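Local coordinates for protein ubiquitin-like-specific protease 2 (Saccharomyces cerevisiae, PDB 5LNB) that acts as a cysteine protease of the Ulp1 (C48) family that removes SUMO from modified proteins, seen here through its catalytic domain, at residues D214-K225 against Y255-R265. Sequence-based numbering, arbitrary orientation.
Sequences DCGVHVILNIRK and YFDKNERNSAR
Arg261 reaches across to His218 and Asn222 at the middle of this contact, where helix 215-228 of the Ulp1-family cysteine protease domain is flanked by the short connection between helices 245-255 and 264-285, which runs back alongside it from Lys225 toward Val217. The other side of helix 215-228 packs on strands 122-129 and 159-164 of the mixed sheet, so the connection lies over its outer face. The arginine comes in bent about its CB-CG bond (chi2 -70°), which points the NH1/NH2 edge at His218 and Asn222 and lays one face against Leu221. Arg261 NH1 donates to His218 ND1 at 3.0 Å, with the ring and guanidinium planes 49° apart. NH1 and NH2 both close on Asn222 OD1, the shorter bond being 2.8 Å from Arg261 NH2, and both come from one face of the amide. Leu221 CB sits 3.7 Å above the centre of the Arg261 guanidinium plane, while a water links NH2 to Leu221 O. A leucine in place of Arg261 would probably leave His218 ND1 and Asn222 OD1 without these donors and the Asn222 amide freer to turn.

Next along, the methyl of Ala264 rests against both Val217 CG1 and Leu221 CD1. Arg265 lays its guanidinium over Val217 CG2 and forms a salt bridge to Asp214, Arg265 NH2 to Asp214 OD1 at 2.9 Å, on the anti lone pair; a water also joins NE to OD1, and NH1 bonds to Asp47 O.

At the far end Asp257, with positive phi, is the C-prime residue of the Schellman motif ending helix 245-255. Lys225 CG, anti to the backbone N (chi1 175°), lies 3.5 Å from Phe256 CD1. Bends at chi2 and chi3 then carry Lys225 NZ to Asp257 OD1, 2.9 Å away and above the carboxylate plane.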
loop_
_atom_site.group_PDB
_atom_site.type_symbol
_atom_site.label_atom_id
_atom_site.label_comp_id
_atom_site.label_asym_id
_atom_site.label_seq_id
_atom_site.Cartn_x
_atom_site.Cartn_y
_atom_site.Cartn_z
ATOM N N ASP A 214 3.233 -9.154 12.367
ATOM C CA ASP A 214 2.411 -9.547 11.221
ATOM C C ASP A 214 1.758 -8.363 10.498
ATOM O O ASP A 214 1.146 -8.569 9.442
ATOM C CB ASP A 214 1.291 -10.511 11.637
ATOM C CG ASP A 214 1.778 -11.943 11.903
ATOM O OD1 ASP A 214 2.864 -12.339 11.413
ATOM O OD2 ASP A 214 1.048 -12.678 12.609
ATOM N N CYS A 215 1.846 -7.143 11.037
ATOM C CA CYS A 215 1.140 -6.010 10.430
ATOM C C CYS A 215 1.495 -5.820 8.956
ATOM O O CYS A 215 0.627 -5.485 8.141
ATOM C CB CYS A 215 1.442 -4.730 11.201
ATOM S SG CYS A 215 0.616 -4.672 12.773
ATOM N N GLY A 216 2.764 -6.014 8.594
ATOM C CA GLY A 216 3.146 -5.832 7.202
ATOM C C GLY A 216 2.424 -6.782 6.263
ATOM O O GLY A 216 2.107 -6.413 5.127
ATOM N N VAL A 217 2.150 -8.008 6.727
ATOM C CA VAL A 217 1.420 -8.992 5.930
ATOM C C VAL A 217 -0.037 -8.576 5.774
ATOM O O VAL A 217 -0.639 -8.761 4.710
ATOM C CB VAL A 217 1.538 -10.394 6.572
ATOM C CG1 VAL A 217 0.672 -11.415 5.837
ATOM C CG2 VAL A 217 2.981 -10.859 6.598
ATOM N N HIS A 218 -0.634 -8.025 6.834
ATOM C CA HIS A 218 -2.010 -7.551 6.742
ATOM C C HIS A 218 -2.132 -6.360 5.802
ATOM O O HIS A 218 -3.108 -6.264 5.054
ATOM C CB HIS A 218 -2.541 -7.201 8.124
ATOM C CG HIS A 218 -2.830 -8.402 8.961
ATOM N ND1 HIS A 218 -4.036 -9.064 8.913
ATOM C CD2 HIS A 218 -2.061 -9.075 9.849
ATOM C CE1 HIS A 218 -4.003 -10.087 9.744
ATOM N NE2 HIS A 218 -2.815 -10.119 10.321
ATOM N N VAL A 219 -1.158 -5.439 5.828
ATOM C CA VAL A 219 -1.188 -4.315 4.893
ATOM C C VAL A 219 -1.238 -4.827 3.458
ATOM O O VAL A 219 -2.073 -4.397 2.653
ATOM C CB VAL A 219 0.016 -3.379 5.109
ATOM C CG1 VAL A 219 0.200 -2.486 3.871
ATOM C CG2 VAL A 219 -0.188 -2.506 6.340
ATOM N N ILE A 220 -0.337 -5.754 3.119
ATOM C CA ILE A 220 -0.294 -6.314 1.772
ATOM C C ILE A 220 -1.653 -6.896 1.395
ATOM O O ILE A 220 -2.190 -6.615 0.316
ATOM C CB ILE A 220 0.826 -7.366 1.674
ATOM C CG1 ILE A 220 2.203 -6.694 1.793
ATOM C CG2 ILE A 220 0.695 -8.214 0.382
ATOM C CD1 ILE A 220 3.363 -7.671 1.998
ATOM N N LEU A 221 -2.241 -7.706 2.285
ATOM C CA LEU A 221 -3.473 -8.390 1.912
ATOM C C LEU A 221 -4.684 -7.470 1.952
ATOM O O LEU A 221 -5.636 -7.683 1.194
ATOM C CB LEU A 221 -3.687 -9.615 2.794
ATOM C CG LEU A 221 -2.981 -10.819 2.138
ATOM C CD1 LEU A 221 -1.553 -11.004 2.635
ATOM C CD2 LEU A 221 -3.777 -12.082 2.264
ATOM N N ASN A 222 -4.662 -6.437 2.801
ATOM C CA ASN A 222 -5.763 -5.483 2.814
ATOM C C ASN A 222 -5.760 -4.640 1.545
ATOM O O ASN A 222 -6.812 -4.428 0.927
ATOM C CB ASN A 222 -5.682 -4.603 4.065
ATOM C CG ASN A 222 -6.021 -5.372 5.341
ATOM O OD1 ASN A 222 -6.697 -6.406 5.300
ATOM N ND2 ASN A 222 -5.546 -4.875 6.473
ATOM N N ILE A 223 -4.581 -4.177 1.129
ATOM C CA ILE A 223 -4.468 -3.465 -0.140
ATOM C C ILE A 223 -4.858 -4.379 -1.291
ATOM O O ILE A 223 -5.604 -3.986 -2.195
ATOM C CB ILE A 223 -3.045 -2.899 -0.310
ATOM C CG1 ILE A 223 -2.836 -1.728 0.667
ATOM C CG2 ILE A 223 -2.811 -2.488 -1.761
ATOM C CD1 ILE A 223 -1.441 -1.164 0.712
ATOM N N ARG A 224 -4.370 -5.617 -1.269
ATOM C CA ARG A 224 -4.738 -6.569 -2.306
ATOM C C ARG A 224 -6.247 -6.733 -2.394
ATOM O O ARG A 224 -6.822 -6.713 -3.487
ATOM C CB ARG A 224 -4.079 -7.918 -2.038
ATOM C CG ARG A 224 -4.509 -8.986 -3.027
ATOM C CD ARG A 224 -3.861 -10.326 -2.733
ATOM N NE ARG A 224 -4.268 -11.321 -3.714
ATOM C CZ ARG A 224 -3.992 -12.619 -3.622
ATOM N NH1 ARG A 224 -3.316 -13.086 -2.579
ATOM N NH2 ARG A 224 -4.399 -13.453 -4.569
ATOM N N LYS A 225 -6.909 -6.906 -1.245
ATOM C CA LYS A 225 -8.359 -7.071 -1.257
ATOM C C LYS A 225 -9.045 -5.821 -1.798
ATOM O O LYS A 225 -9.975 -5.911 -2.603
ATOM C CB LYS A 225 -8.868 -7.401 0.144
ATOM C CG LYS A 225 -10.385 -7.485 0.254
ATOM C CD LYS A 225 -10.964 -8.599 -0.605
ATOM C CE LYS A 225 -10.313 -9.941 -0.276
ATOM N NZ LYS A 225 -11.050 -11.092 -0.886
ATOM N N TYR A 255 -15.326 -10.795 4.417
ATOM C CA TYR A 255 -14.973 -10.037 3.223
ATOM C C TYR A 255 -13.472 -10.059 2.968
ATOM O O TYR A 255 -13.039 -10.202 1.821
ATOM C CB TYR A 255 -15.461 -8.590 3.341
ATOM C CG TYR A 255 -15.332 -7.833 2.036
ATOM C CD1 TYR A 255 -16.240 -8.036 1.006
ATOM C CD2 TYR A 255 -14.286 -6.933 1.820
ATOM C CE1 TYR A 255 -16.118 -7.362 -0.202
ATOM C CE2 TYR A 255 -14.153 -6.246 0.605
ATOM C CZ TYR A 255 -15.074 -6.469 -0.395
ATOM O OH TYR A 255 -14.972 -5.802 -1.591
ATOM N N PHE A 256 -12.664 -9.908 4.026
ATOM C CA PHE A 256 -11.212 -9.843 3.921
ATOM C C PHE A 256 -10.529 -11.197 4.140
ATOM O O PHE A 256 -9.316 -11.229 4.390
ATOM C CB PHE A 256 -10.648 -8.819 4.911
ATOM C CG PHE A 256 -10.889 -7.389 4.511
ATOM C CD1 PHE A 256 -10.020 -6.736 3.640
ATOM C CD2 PHE A 256 -11.988 -6.692 5.007
ATOM C CE1 PHE A 256 -10.243 -5.413 3.268
ATOM C CE2 PHE A 256 -12.217 -5.369 4.638
ATOM C CZ PHE A 256 -11.337 -4.726 3.764
ATOM N N ASP A 257 -11.276 -12.304 4.063
ATOM C CA ASP A 257 -10.701 -13.657 4.134
ATOM C C ASP A 257 -9.837 -13.852 5.382
ATOM O O ASP A 257 -8.690 -14.310 5.307
ATOM C CB ASP A 257 -9.886 -13.983 2.880
ATOM C CG ASP A 257 -10.674 -13.791 1.601
ATOM O OD1 ASP A 257 -10.071 -13.349 0.604
ATOM O OD2 ASP A 257 -11.895 -14.073 1.598
ATOM N N LYS A 258 -10.394 -13.519 6.550
ATOM C CA LYS A 258 -9.595 -13.645 7.762
ATOM C C LYS A 258 -9.102 -15.077 7.968
ATOM O O LYS A 258 -8.006 -15.280 8.502
ATOM C CB LYS A 258 -10.379 -13.177 8.983
ATOM C CG LYS A 258 -9.554 -13.247 10.265
ATOM C CD LYS A 258 -10.287 -12.699 11.472
ATOM C CE LYS A 258 -9.392 -12.727 12.717
ATOM N NZ LYS A 258 -10.125 -12.209 13.916
ATOM N N ASN A 259 -9.879 -16.079 7.544
ATOM C CA ASN A 259 -9.483 -17.467 7.781
ATOM C C ASN A 259 -8.208 -17.846 7.037
ATOM O O ASN A 259 -7.535 -18.803 7.434
ATOM C CB ASN A 259 -10.617 -18.424 7.395
ATOM C CG ASN A 259 -10.925 -18.396 5.905
ATOM O OD1 ASN A 259 -10.862 -17.348 5.266
ATOM N ND2 ASN A 259 -11.259 -19.552 5.346
ATOM N N GLU A 260 -7.856 -17.122 5.977
ATOM C CA GLU A 260 -6.618 -17.370 5.244
ATOM C C GLU A 260 -5.432 -16.567 5.768
ATOM O O GLU A 260 -4.301 -16.827 5.349
ATOM C CB GLU A 260 -6.814 -17.047 3.760
ATOM C CG GLU A 260 -7.909 -17.858 3.089
ATOM C CD GLU A 260 -8.281 -17.311 1.720
ATOM O OE1 GLU A 260 -7.591 -16.381 1.235
ATOM O OE2 GLU A 260 -9.268 -17.805 1.128
ATOM N N ARG A 261 -5.655 -15.597 6.658
ATOM C CA ARG A 261 -4.565 -14.723 7.086
ATOM C C ARG A 261 -3.448 -15.508 7.759
ATOM O O ARG A 261 -2.275 -15.133 7.648
ATOM C CB ARG A 261 -5.092 -13.632 8.025
ATOM C CG ARG A 261 -6.001 -12.608 7.344
ATOM C CD ARG A 261 -5.222 -11.718 6.388
ATOM N NE ARG A 261 -6.097 -10.963 5.485
ATOM C CZ ARG A 261 -6.277 -9.644 5.528
ATOM N NH1 ARG A 261 -5.652 -8.917 6.448
ATOM N NH2 ARG A 261 -7.085 -9.054 4.652
ATOM N N ASN A 262 -3.791 -16.591 8.462
ATOM C CA ASN A 262 -2.781 -17.381 9.155
ATOM C C ASN A 262 -1.753 -17.955 8.185
ATOM O O ASN A 262 -0.583 -18.124 8.547
ATOM C CB ASN A 262 -3.457 -18.497 9.949
ATOM C CG ASN A 262 -2.469 -19.349 10.710
ATOM O OD1 ASN A 262 -1.421 -18.866 11.142
ATOM N ND2 ASN A 262 -2.792 -20.633 10.877
ATOM N N SER A 263 -2.157 -18.237 6.948
ATOM C CA SER A 263 -1.270 -18.803 5.942
ATOM C C SER A 263 -0.749 -17.770 4.955
ATOM O O SER A 263 -0.036 -18.135 4.018
ATOM C CB SER A 263 -1.996 -19.910 5.178
ATOM O OG SER A 263 -2.534 -20.869 6.071
ATOM N N ALA A 264 -1.096 -16.495 5.136
ATOM C CA ALA A 264 -0.768 -15.488 4.134
ATOM C C ALA A 264 0.736 -15.377 3.926
ATOM O O ALA A 264 1.209 -15.261 2.790
ATOM C CB ALA A 264 -1.355 -14.134 4.541
ATOM N N ARG A 265 1.502 -15.406 5.014
ATOM C CA ARG A 265 2.955 -15.329 4.917
ATOM C C ARG A 265 3.510 -16.417 4.005
ATOM O O ARG A 265 4.353 -16.158 3.142
ATOM C CB ARG A 265 3.547 -15.452 6.314
ATOM C CG ARG A 265 4.710 -14.565 6.582
ATOM C CD ARG A 265 5.114 -14.747 8.018
ATOM N NE ARG A 265 4.753 -13.598 8.828
ATOM C CZ ARG A 265 5.541 -12.545 8.995
ATOM N NH1 ARG A 265 6.722 -12.521 8.396
ATOM N NH2 ARG A 265 5.153 -11.529 9.757
HETATM O O HOH W 1 2.101 -14.444 9.693
HETATM O O HOH W 2 -7.183 -10.142 1.881
HETATM O O HOH W 3 -12.928 -6.858 -3.077
#